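Local coordinates for protein 2-(hydroxymethyl)glutarate dehydrogenase (PDB 3CKY) that catalyses the reversible NADH-dependent reduction of 2-formylglutarate to (S)-2-hydroxymethylglutarate, a step in bacterial nicotinate fermentation, as a homotetramer, at residues Gly83-Cys88 / Lys110-Lys115; Phe236-Gln241 / Met275-Glu280; Gln267-Gly272 / Ser283-Val288. All coordinates share one frame; numbering follows the deposited sequence.

Contact 1: residues Gly83-Cys88 / Lys110-Lys115; sequences GVLSAC and KVAAEK
L85 and V111 make the tight part of this contact: the L85 CD2 methyl meets V111 CG2 at 3.5 Å, the two side chains crossing at about a right angle. V111 brings this branch forward because CG2 sits between its backbone N and carbonyl carbon, while CG1 lies beside the N, anti to the carbonyl carbon (chi1 -52°). The other leucine methyl, CD1, faces A112, where the fit is slacker, 4.4 Å to A112 CB. Both L85 and A112 are buried, and I117 touches each of them, closing the apolar side; M78 of helix 71-79 also packs on L85. The segments belong to the Rossmann-type NAD-binding domain, where the short helix 84-87 precedes strand 93-96 and helix 102-114 follows it, forming the crossover to the parallel strand 118-125. No hydrogen bond joins the two helices. Towards solvent the contact is carried by K115, at the C-terminal end of helix 102-114. Its chain is extended beyond CG and lies alongside L85, with CD 3.8 Å from L85 O and NZ 3.5 Å from L85 CB. The ammonium ends 3.3 Å from S86 N, a donor beside a donor, so it gains no bond there. With an alanine here this aliphatic rod is gone, and the outer flank of L85 is likely to lose its cover and be left open to water. S86, on the exposed side, turns its hydroxyl back into its own segment, where OG donates to G83 O at 2.9 Å, tilted 30° from the carbonyl plane.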
ATOM      1  N   GLY A  83      -0.090  26.314 -31.661  1.00 70.84           N
ATOM      2  CA  GLY A  83      -0.504  24.920 -31.536  1.00 70.41           C
ATOM      3  C   GLY A  83      -1.332  24.394 -32.689  1.00 69.97           C
ATOM      4  O   GLY A  83      -1.728  25.146 -33.583  1.00 69.93           O
ATOM      5  N   VAL A  84      -1.587  23.087 -32.658  1.00 69.47           N
ATOM      6  CA  VAL A  84      -2.413  22.420 -33.665  1.00 69.11           C
ATOM      7  C   VAL A  84      -3.846  22.966 -33.661  1.00 68.77           C
ATOM      8  O   VAL A  84      -4.415  23.226 -34.724  1.00 68.56           O
ATOM      9  CB  VAL A  84      -2.401  20.880 -33.460  1.00 69.00           C
ATOM     10  CG1 VAL A  84      -3.546  20.202 -34.212  1.00 68.65           C
ATOM     11  CG2 VAL A  84      -1.056  20.313 -33.891  1.00 68.91           C
ATOM     12  N   LEU A  85      -4.407  23.159 -32.469  1.00 68.46           N
ATOM     13  CA  LEU A  85      -5.777  23.663 -32.311  1.00 68.33           C
ATOM     14  C   LEU A  85      -6.009  24.996 -33.018  1.00 68.25           C
ATOM     15  O   LEU A  85      -7.023  25.169 -33.698  1.00 68.28           O
ATOM     16  CB  LEU A  85      -6.143  23.782 -30.822  1.00 68.31           C
ATOM     17  CG  LEU A  85      -6.910  22.627 -30.144  1.00 68.47           C
ATOM     18  CD1 LEU A  85      -6.909  21.345 -30.948  1.00 66.96           C
ATOM     19  CD2 LEU A  85      -6.382  22.378 -28.733  1.00 68.22           C
ATOM     20  N   SER A  86      -5.071  25.929 -32.871  1.00 68.04           N
ATOM     21  CA  SER A  86      -5.199  27.244 -33.494  1.00 67.96           C
ATOM     22  C   SER A  86      -5.183  27.181 -35.029  1.00 67.77           C
ATOM     23  O   SER A  86      -5.721  28.069 -35.690  1.00 67.73           O
ATOM     24  CB  SER A  86      -4.097  28.191 -32.998  1.00 68.02           C
ATOM     25  OG  SER A  86      -2.821  27.807 -33.487  1.00 68.75           O
ATOM     26  N   ALA A  87      -4.571  26.134 -35.585  1.00 67.42           N
ATOM     27  CA  ALA A  87      -4.435  25.984 -37.038  1.00 67.19           C
ATOM     28  C   ALA A  87      -5.525  25.118 -37.679  1.00 67.00           C
ATOM     29  O   ALA A  87      -5.575  25.006 -38.902  1.00 67.03           O
ATOM     30  CB  ALA A  87      -3.064  25.418 -37.376  1.00 67.00           C
ATOM     31  N   CYS A  88      -6.381  24.500 -36.865  1.00 66.82           N
ATOM     32  CA  CYS A  88      -7.491  23.697 -37.379  1.00 66.57           C
ATOM     33  C   CYS A  88      -8.661  24.574 -37.789  1.00 66.47           C
ATOM     34  O   CYS A  88      -8.977  25.553 -37.109  1.00 66.48           O
ATOM     35  CB  CYS A  88      -8.000  22.721 -36.323  1.00 66.55           C
ATOM     36  SG  CYS A  88      -6.884  21.400 -35.920  1.00 66.23           S
ATOM     37  N   LYS A 110     -12.385  20.471 -24.158  1.00 65.31           N
ATOM     38  CA  LYS A 110     -13.028  21.742 -23.809  1.00 65.35           C
ATOM     39  C   LYS A 110     -12.392  22.928 -24.527  1.00 65.06           C
ATOM     40  O   LYS A 110     -13.108  23.787 -25.030  1.00 64.77           O
ATOM     41  CB  LYS A 110     -13.014  21.978 -22.297  1.00 65.61           C
ATOM     42  CG  LYS A 110     -14.194  21.346 -21.570  1.00 65.91           C
ATOM     43  CD  LYS A 110     -15.392  22.286 -21.526  1.00 65.88           C
ATOM     44  CE  LYS A 110     -15.249  23.328 -20.425  1.00 65.86           C
ATOM     45  NZ  LYS A 110     -16.476  24.155 -20.293  1.00 65.69           N
ATOM     46  N   VAL A 111     -11.059  22.970 -24.580  1.00 64.92           N
ATOM     47  CA  VAL A 111     -10.368  24.027 -25.320  1.00 65.04           C
ATOM     48  C   VAL A 111     -10.641  23.889 -26.823  1.00 64.92           C
ATOM     49  O   VAL A 111     -10.825  24.891 -27.522  1.00 64.91           O
ATOM     50  CB  VAL A 111      -8.825  24.074 -25.043  1.00 65.08           C
ATOM     51  CG1 VAL A 111      -8.541  24.111 -23.549  1.00 65.09           C
ATOM     52  CG2 VAL A 111      -8.103  22.913 -25.686  1.00 65.45           C
ATOM     53  N   ALA A 112     -10.681  22.650 -27.308  1.00 64.72           N
ATOM     54  CA  ALA A 112     -10.988  22.377 -28.708  1.00 64.66           C
ATOM     55  C   ALA A 112     -12.412  22.824 -29.065  1.00 64.49           C
ATOM     56  O   ALA A 112     -12.622  23.476 -30.090  1.00 64.39           O
ATOM     57  CB  ALA A 112     -10.796  20.881 -29.013  1.00 64.55           C
ATOM     58  N   ALA A 113     -13.369  22.481 -28.203  1.00 64.38           N
ATOM     59  CA  ALA A 113     -14.789  22.780 -28.428  1.00 64.47           C
ATOM     60  C   ALA A 113     -15.083  24.268 -28.627  1.00 64.52           C
ATOM     61  O   ALA A 113     -15.929  24.624 -29.452  1.00 64.58           O
ATOM     62  CB  ALA A 113     -15.634  22.231 -27.280  1.00 64.16           C
ATOM     63  N   GLU A 114     -14.408  25.142 -27.883  1.00 64.80           N
ATOM     64  CA  GLU A 114     -14.621  26.588 -28.061  1.00 65.08           C
ATOM     65  C   GLU A 114     -14.129  27.092 -29.429  1.00 65.05           C
ATOM     66  O   GLU A 114     -14.557  28.148 -29.894  1.00 65.17           O
ATOM     67  CB  GLU A 114     -13.976  27.399 -26.929  1.00 65.24           C
ATOM     68  CG  GLU A 114     -12.491  27.125 -26.728  1.00 65.62           C
ATOM     69  CD  GLU A 114     -11.774  28.209 -25.949  1.00 65.67           C
ATOM     70  OE1 GLU A 114     -12.083  29.411 -26.143  1.00 67.31           O
ATOM     71  OE2 GLU A 114     -10.880  27.855 -25.151  1.00 66.62           O
ATOM     72  N   LYS A 115     -13.233  26.333 -30.061  1.00 65.06           N
ATOM     73  CA  LYS A 115     -12.769  26.618 -31.423  1.00 65.07           C
ATOM     74  C   LYS A 115     -13.564  25.845 -32.479  1.00 64.79           C
ATOM     75  O   LYS A 115     -13.212  25.852 -33.661  1.00 64.71           O
ATOM     76  CB  LYS A 115     -11.284  26.271 -31.556  1.00 65.28           C
ATOM     77  CG  LYS A 115     -10.372  27.032 -30.605  1.00 65.84           C
ATOM     78  CD  LYS A 115      -8.917  26.615 -30.776  1.00 65.77           C
ATOM     79  CE  LYS A 115      -7.962  27.720 -30.334  1.00 66.50           C
ATOM     80  NZ  LYS A 115      -6.560  27.220 -30.230  1.00 67.11           N
TER

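Contact 2: residues Phe236-Gln241 / Met275-Glu280; sequences FAMDLQ and MGLGRE
A237 CB lies over one face of the R279 guanidinium, 3.3 Å from NH1, while D239 OD2 and L240 CG sit at its edge, near its plane. R279 leads away at first but bends at chi2 (-77°) and chi3 (83°), and this double turn carries the guanidinium back to the helix start. There NE gives D239 OD2 a weak but fairly straight bond of 3.3 Å, part of a salt bridge; the other carboxylate oxygen, OD1, has a second cation in R273. The carboxylate also presses on the backbone of G278, OD1 standing 3.3 Å from G278 CA, where a side chain would collide with it. Behind these charges the loop serves the first turn of helix 238-255, with A237 as N-cap. M238 N donates to E280 O and D239 N to G278 O, both at 2.9 Å. Two amides that have no acceptor within their own helix are thus satisfied by a type I turn, L277 to E280, closed by E280 N on L277 O. On the inner side M238 reaches across, its CE 3.6 Å from L277 CB. The turn follows the Schellman motif, with G276 at C-prime, that ends helix 260-274, so the contact ties the end of that helix to the start of helix 238-255. F269 of helix 260-274 packs on M238, and E280 reaches forward to K287 of helix 286-293 in a salt bridge.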
ATOM      1  N   PHE A 236       6.501  -6.877 -23.363  1.00 42.56           N
ATOM      2  CA  PHE A 236       5.942  -5.585 -23.018  1.00 42.10           C
ATOM      3  C   PHE A 236       6.805  -4.999 -21.897  1.00 41.61           C
ATOM      4  O   PHE A 236       6.803  -5.501 -20.766  1.00 41.15           O
ATOM      5  CB  PHE A 236       4.489  -5.763 -22.596  1.00 42.69           C
ATOM      6  CG  PHE A 236       3.796  -4.480 -22.301  1.00 43.35           C
ATOM      7  CD1 PHE A 236       3.733  -3.474 -23.261  1.00 44.42           C
ATOM      8  CD2 PHE A 236       3.203  -4.266 -21.067  1.00 44.29           C
ATOM      9  CE1 PHE A 236       3.095  -2.279 -22.988  1.00 44.75           C
ATOM     10  CE2 PHE A 236       2.576  -3.067 -20.791  1.00 44.85           C
ATOM     11  CZ  PHE A 236       2.508  -2.073 -21.751  1.00 43.99           C
ATOM     12  N   ALA A 237       7.541  -3.941 -22.233  1.00 40.82           N
ATOM     13  CA  ALA A 237       8.546  -3.359 -21.341  1.00 40.83           C
ATOM     14  C   ALA A 237       7.983  -3.019 -19.973  1.00 40.34           C
ATOM     15  O   ALA A 237       6.885  -2.472 -19.856  1.00 40.16           O
ATOM     16  CB  ALA A 237       9.193  -2.104 -21.971  1.00 40.17           C
ATOM     17  N   MET A 238       8.752  -3.357 -18.941  1.00 40.36           N
ATOM     18  CA  MET A 238       8.375  -3.068 -17.558  1.00 40.34           C
ATOM     19  C   MET A 238       8.105  -1.566 -17.356  1.00 40.22           C
ATOM     20  O   MET A 238       7.178  -1.198 -16.638  1.00 40.13           O
ATOM     21  CB  MET A 238       9.464  -3.556 -16.607  1.00 40.06           C
ATOM     22  CG  MET A 238       9.047  -3.537 -15.144  1.00 40.22           C
ATOM     23  SD  MET A 238      10.347  -4.053 -14.021  1.00 40.85           S
ATOM     24  CE  MET A 238      10.634  -5.762 -14.500  1.00 38.50           C
ATOM     25  N   ASP A 239       8.910  -0.716 -18.003  1.00 40.17           N
ATOM     26  CA  ASP A 239       8.709   0.733 -17.944  1.00 40.28           C
ATOM     27  C   ASP A 239       7.319   1.115 -18.425  1.00 40.25           C
ATOM     28  O   ASP A 239       6.691   2.001 -17.857  1.00 40.31           O
ATOM     29  CB  ASP A 239       9.754   1.482 -18.781  1.00 39.91           C
ATOM     30  CG  ASP A 239      11.147   1.477 -18.153  1.00 39.69           C
ATOM     31  OD1 ASP A 239      11.281   1.469 -16.906  1.00 38.56           O
ATOM     32  OD2 ASP A 239      12.132   1.496 -18.910  1.00 39.74           O
ATOM     33  N   LEU A 240       6.840   0.439 -19.463  1.00 40.25           N
ATOM     34  CA  LEU A 240       5.553   0.778 -20.058  1.00 40.33           C
ATOM     35  C   LEU A 240       4.380   0.327 -19.188  1.00 40.08           C
ATOM     36  O   LEU A 240       3.423   1.063 -18.989  1.00 39.96           O
ATOM     37  CB  LEU A 240       5.451   0.216 -21.468  1.00 40.16           C
ATOM     38  CG  LEU A 240       6.443   0.821 -22.456  1.00 42.16           C
ATOM     39  CD1 LEU A 240       6.364   0.117 -23.817  1.00 41.90           C
ATOM     40  CD2 LEU A 240       6.224   2.352 -22.601  1.00 42.62           C
ATOM     41  N   GLN A 241       4.474  -0.879 -18.653  1.00 40.16           N
ATOM     42  CA  GLN A 241       3.487  -1.374 -17.705  1.00 40.22           C
ATOM     43  C   GLN A 241       3.400  -0.489 -16.448  1.00 40.10           C
ATOM     44  O   GLN A 241       2.318  -0.243 -15.935  1.00 39.66           O
ATOM     45  CB  GLN A 241       3.818  -2.816 -17.300  1.00 40.01           C
ATOM     46  CG  GLN A 241       2.857  -3.399 -16.275  1.00 40.35           C
ATOM     47  CD  GLN A 241       1.408  -3.433 -16.780  1.00 41.17           C
ATOM     48  OE1 GLN A 241       0.590  -2.565 -16.444  1.00 43.01           O
ATOM     49  NE2 GLN A 241       1.089  -4.427 -17.594  1.00 40.95           N
ATOM     50  N   MET A 275      16.094  -2.073  -9.934  1.00 39.27           N
ATOM     51  CA  MET A 275      17.072  -3.121 -10.215  1.00 39.76           C
ATOM     52  C   MET A 275      17.557  -3.132 -11.673  1.00 39.63           C
ATOM     53  O   MET A 275      18.282  -4.045 -12.059  1.00 39.54           O
ATOM     54  CB  MET A 275      16.472  -4.490  -9.896  1.00 39.51           C
ATOM     55  CG  MET A 275      16.233  -4.724  -8.417  1.00 40.41           C
ATOM     56  SD  MET A 275      15.341  -6.269  -8.099  1.00 42.34           S
ATOM     57  CE  MET A 275      16.527  -7.482  -8.703  1.00 38.35           C
ATOM     58  N   GLY A 276      17.158  -2.136 -12.470  1.00 39.68           N
ATOM     59  CA  GLY A 276      17.630  -1.990 -13.851  1.00 39.67           C
ATOM     60  C   GLY A 276      16.895  -2.842 -14.867  1.00 39.84           C
ATOM     61  O   GLY A 276      17.408  -3.069 -15.961  1.00 39.87           O
ATOM     62  N   LEU A 277      15.675  -3.267 -14.527  1.00 40.14           N
ATOM     63  CA  LEU A 277      14.906  -4.202 -15.348  1.00 40.12           C
ATOM     64  C   LEU A 277      13.867  -3.518 -16.236  1.00 40.18           C
ATOM     65  O   LEU A 277      13.083  -4.187 -16.891  1.00 40.28           O
ATOM     66  CB  LEU A 277      14.219  -5.217 -14.438  1.00 40.30           C
ATOM     67  CG  LEU A 277      14.973  -6.444 -13.881  1.00 41.11           C
ATOM     68  CD1 LEU A 277      16.480  -6.367 -13.968  1.00 40.26           C
ATOM     69  CD2 LEU A 277      14.495  -6.742 -12.454  1.00 40.08           C
ATOM     70  N   GLY A 278      13.882  -2.186 -16.287  1.00 40.29           N
ATOM     71  CA  GLY A 278      12.856  -1.419 -16.992  1.00 40.50           C
ATOM     72  C   GLY A 278      12.612  -1.753 -18.453  1.00 40.69           C
ATOM     73  O   GLY A 278      11.477  -1.642 -18.943  1.00 40.63           O
ATOM     74  N   ARG A 279      13.666  -2.169 -19.153  1.00 41.33           N
ATOM     75  CA  ARG A 279      13.593  -2.488 -20.587  1.00 41.62           C
ATOM     76  C   ARG A 279      13.259  -3.954 -20.878  1.00 41.22           C
ATOM     77  O   ARG A 279      12.971  -4.317 -22.015  1.00 41.20           O
ATOM     78  CB  ARG A 279      14.921  -2.133 -21.262  1.00 42.54           C
ATOM     79  CG  ARG A 279      15.209  -0.643 -21.289  1.00 45.60           C
ATOM     80  CD  ARG A 279      14.383   0.037 -22.355  1.00 51.44           C
ATOM     81  NE  ARG A 279      13.022   0.355 -21.915  1.00 54.58           N
ATOM     82  CZ  ARG A 279      11.952   0.453 -22.717  1.00 56.09           C
ATOM     83  NH1 ARG A 279      10.767   0.772 -22.197  1.00 56.52           N
ATOM     84  NH2 ARG A 279      12.041   0.228 -24.030  1.00 56.56           N
ATOM     85  N   GLU A 280      13.294  -4.793 -19.855  1.00 40.66           N
ATOM     86  CA  GLU A 280      12.892  -6.182 -19.998  1.00 40.74           C
ATOM     87  C   GLU A 280      11.375  -6.289 -19.947  1.00 40.53           C
ATOM     88  O   GLU A 280      10.708  -5.377 -19.447  1.00 40.26           O
ATOM     89  CB  GLU A 280      13.507  -7.012 -18.869  1.00 40.77           C
ATOM     90  CG  GLU A 280      15.027  -7.004 -18.901  1.00 41.43           C
ATOM     91  CD  GLU A 280      15.686  -7.927 -17.895  1.00 41.99           C
ATOM     92  OE1 GLU A 280      16.927  -7.887 -17.819  1.00 46.15           O
ATOM     93  OE2 GLU A 280      15.008  -8.698 -17.183  1.00 43.88           O
TER

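Contact 3: residues Gln267-Gly272 / Ser283-Val288; sequences QIFEGG and SAVIKV
V285 packs against F269, the two side chains crossing at about a right angle. Its CB lies 3.6 Å from F269 CE1, approaching the ring obliquely, and its methyls spread along the ring: CG1 is 3.7 Å from CE1, and CG2 is 3.6 Å from CD1. CG2, anti to the backbone N (chi1 75° places CG1 between N and the carbonyl carbon), also reaches I268, whose own CG2 it meets at 3.8 Å on a slanting approach. One valine thus fills the angle between two consecutive side chains of helix 260-274. One turn on, V288 points at glycine backbone instead, its CG2 resting 3.4 Å from G272 N. This is close helix packing in the all-helical C-terminal domain: helix 260-274 and helix 286-293 are successive elements, and G271 and G272 offer bare backbone where side chains would point at the valines. The CA atoms of G272 and V285 come within 5.2 Å. Every touching residue is buried, and no hydrogen bond crosses between the segments. M185 of helix 169-197 and L245 of helix 238-255 also pack on F269. Other subunits also reach this contact: I268 touches P260 of one neighbouring subunit, and V288 packs on M292 of a different one.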
ATOM      1  N   GLN A 267       4.423   0.006  -7.010  1.00 37.91           N
ATOM      2  CA  GLN A 267       5.648   0.056  -6.213  1.00 38.04           C
ATOM      3  C   GLN A 267       6.514  -1.201  -6.375  1.00 38.05           C
ATOM      4  O   GLN A 267       7.741  -1.128  -6.335  1.00 38.12           O
ATOM      5  CB  GLN A 267       5.315   0.316  -4.729  1.00 37.94           C
ATOM      6  CG  GLN A 267       4.689   1.665  -4.459  1.00 37.16           C
ATOM      7  CD  GLN A 267       5.408   2.852  -5.117  1.00 37.45           C
ATOM      8  OE1 GLN A 267       4.759   3.785  -5.604  1.00 40.29           O
ATOM      9  NE2 GLN A 267       6.727   2.826  -5.135  1.00 33.55           N
ATOM     10  N   ILE A 268       5.873  -2.343  -6.585  1.00 38.08           N
ATOM     11  CA  ILE A 268       6.588  -3.571  -6.880  1.00 38.31           C
ATOM     12  C   ILE A 268       7.310  -3.470  -8.232  1.00 38.64           C
ATOM     13  O   ILE A 268       8.487  -3.815  -8.343  1.00 38.71           O
ATOM     14  CB  ILE A 268       5.629  -4.801  -6.840  1.00 38.79           C
ATOM     15  CG1 ILE A 268       5.052  -4.973  -5.421  1.00 38.01           C
ATOM     16  CG2 ILE A 268       6.374  -6.109  -7.261  1.00 37.88           C
ATOM     17  CD1 ILE A 268       3.892  -5.945  -5.351  1.00 37.64           C
ATOM     18  N   PHE A 269       6.620  -2.971  -9.253  1.00 38.78           N
ATOM     19  CA  PHE A 269       7.265  -2.716 -10.537  1.00 38.98           C
ATOM     20  C   PHE A 269       8.342  -1.624 -10.457  1.00 38.93           C
ATOM     21  O   PHE A 269       9.304  -1.667 -11.217  1.00 38.65           O
ATOM     22  CB  PHE A 269       6.251  -2.344 -11.617  1.00 39.38           C
ATOM     23  CG  PHE A 269       5.518  -3.515 -12.182  1.00 40.16           C
ATOM     24  CD1 PHE A 269       6.169  -4.432 -12.999  1.00 40.99           C
ATOM     25  CD2 PHE A 269       4.169  -3.701 -11.910  1.00 40.68           C
ATOM     26  CE1 PHE A 269       5.487  -5.514 -13.556  1.00 40.16           C
ATOM     27  CE2 PHE A 269       3.480  -4.773 -12.444  1.00 40.74           C
ATOM     28  CZ  PHE A 269       4.149  -5.692 -13.279  1.00 40.81           C
ATOM     29  N   GLU A 270       8.180  -0.657  -9.554  1.00 38.82           N
ATOM     30  CA  GLU A 270       9.245   0.320  -9.315  1.00 38.76           C
ATOM     31  C   GLU A 270      10.506  -0.352  -8.775  1.00 38.39           C
ATOM     32  O   GLU A 270      11.616   0.032  -9.127  1.00 37.88           O
ATOM     33  CB  GLU A 270       8.797   1.429  -8.352  1.00 38.87           C
ATOM     34  CG  GLU A 270       9.775   2.586  -8.265  1.00 39.84           C
ATOM     35  CD  GLU A 270      10.052   3.208  -9.625  1.00 42.21           C
ATOM     36  OE1 GLU A 270       9.132   3.837 -10.193  1.00 44.19           O
ATOM     37  OE2 GLU A 270      11.171   3.051 -10.139  1.00 45.01           O
ATOM     38  N   GLY A 271      10.323  -1.351  -7.912  1.00 38.31           N
ATOM     39  CA  GLY A 271      11.440  -2.175  -7.452  1.00 38.27           C
ATOM     40  C   GLY A 271      12.217  -2.790  -8.608  1.00 38.08           C
ATOM     41  O   GLY A 271      13.454  -2.752  -8.633  1.00 37.55           O
ATOM     42  N   GLY A 272      11.492  -3.346  -9.578  1.00 38.12           N
ATOM     43  CA  GLY A 272      12.120  -3.923 -10.758  1.00 38.54           C
ATOM     44  C   GLY A 272      12.887  -2.889 -11.549  1.00 38.50           C
ATOM     45  O   GLY A 272      13.986  -3.144 -12.018  1.00 38.62           O
ATOM     46  N   SER A 283       7.244  -9.182 -16.910  1.00 40.49           N
ATOM     47  CA  SER A 283       7.227 -10.380 -16.077  1.00 40.17           C
ATOM     48  C   SER A 283       8.552 -10.588 -15.342  1.00 40.06           C
ATOM     49  O   SER A 283       8.614 -11.354 -14.366  1.00 39.85           O
ATOM     50  CB  SER A 283       6.893 -11.628 -16.907  1.00 40.19           C
ATOM     51  OG  SER A 283       7.829 -11.864 -17.951  1.00 40.28           O
ATOM     52  N   ALA A 284       9.605  -9.904 -15.812  1.00 39.89           N
ATOM     53  CA  ALA A 284      10.902  -9.860 -15.115  1.00 39.51           C
ATOM     54  C   ALA A 284      10.787  -9.255 -13.719  1.00 38.75           C
ATOM     55  O   ALA A 284      11.704  -9.355 -12.938  1.00 38.58           O
ATOM     56  CB  ALA A 284      11.945  -9.095 -15.941  1.00 38.62           C
ATOM     57  N   VAL A 285       9.665  -8.631 -13.391  1.00 39.20           N
ATOM     58  CA  VAL A 285       9.439  -8.140 -12.009  1.00 39.44           C
ATOM     59  C   VAL A 285       9.576  -9.270 -10.951  1.00 39.59           C
ATOM     60  O   VAL A 285       9.927  -9.001  -9.798  1.00 39.36           O
ATOM     61  CB  VAL A 285       8.068  -7.420 -11.891  1.00 39.38           C
ATOM     62  CG1 VAL A 285       6.916  -8.433 -11.871  1.00 38.59           C
ATOM     63  CG2 VAL A 285       8.042  -6.516 -10.678  1.00 39.30           C
ATOM     64  N   ILE A 286       9.326 -10.522 -11.358  1.00 39.42           N
ATOM     65  CA  ILE A 286       9.559 -11.682 -10.505  1.00 40.20           C
ATOM     66  C   ILE A 286      11.000 -11.712  -9.917  1.00 40.65           C
ATOM     67  O   ILE A 286      11.217 -12.174  -8.796  1.00 40.56           O
ATOM     68  CB  ILE A 286       9.247 -13.035 -11.236  1.00 39.96           C
ATOM     69  CG1 ILE A 286       9.077 -14.167 -10.215  1.00 40.15           C
ATOM     70  CG2 ILE A 286      10.370 -13.407 -12.236  1.00 39.83           C
ATOM     71  CD1 ILE A 286       8.478 -15.460 -10.769  1.00 39.61           C
ATOM     72  N   LYS A 287      11.970 -11.220 -10.689  1.00 41.40           N
ATOM     73  CA  LYS A 287      13.369 -11.124 -10.247  1.00 41.54           C
ATOM     74  C   LYS A 287      13.545 -10.286  -8.973  1.00 41.56           C
ATOM     75  O   LYS A 287      14.485 -10.515  -8.219  1.00 41.45           O
ATOM     76  CB  LYS A 287      14.226 -10.520 -11.341  1.00 41.63           C
ATOM     77  CG  LYS A 287      14.379 -11.376 -12.584  1.00 42.53           C
ATOM     78  CD  LYS A 287      15.344 -10.689 -13.556  1.00 41.95           C
ATOM     79  CE  LYS A 287      15.323 -11.340 -14.902  1.00 42.41           C
ATOM     80  NZ  LYS A 287      16.398 -10.790 -15.785  1.00 43.38           N
ATOM     81  N   VAL A 288      12.640  -9.334  -8.730  1.00 42.14           N
ATOM     82  CA  VAL A 288      12.602  -8.615  -7.432  1.00 42.10           C
ATOM     83  C   VAL A 288      12.564  -9.579  -6.233  1.00 42.09           C
ATOM     84  O   VAL A 288      13.340  -9.443  -5.291  1.00 42.32           O
ATOM     85  CB  VAL A 288      11.417  -7.640  -7.309  1.00 41.72           C
ATOM     86  CG1 VAL A 288      11.346  -7.060  -5.877  1.00 40.78           C
ATOM     87  CG2 VAL A 288      11.521  -6.519  -8.348  1.00 41.58           C
TER

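How the contacts relate
Contact 1 lies in the nucleotide-binding domain, while contacts 2 and 3 share the helical domain on the opposite side of the chain's centre; the centres of contacts 1 and 2 are about 36 Å apart. Contacts 2 and 3 touch, their segments alternating along the chain, and both involve helix 260-274 or the loop leaving it: L277 N probably bonds to G272 O, and M238 CE packs against the backbone of A284 and V285. Contact 3 is wholly buried, made by apolar side chains against each other and against glycine backbone. Contact 2, partly buried, relies on backbone bonds and charges at a helix start. Contact 1, likewise partly buried, pairs an apolar interior with a lysine flank and no bonds across.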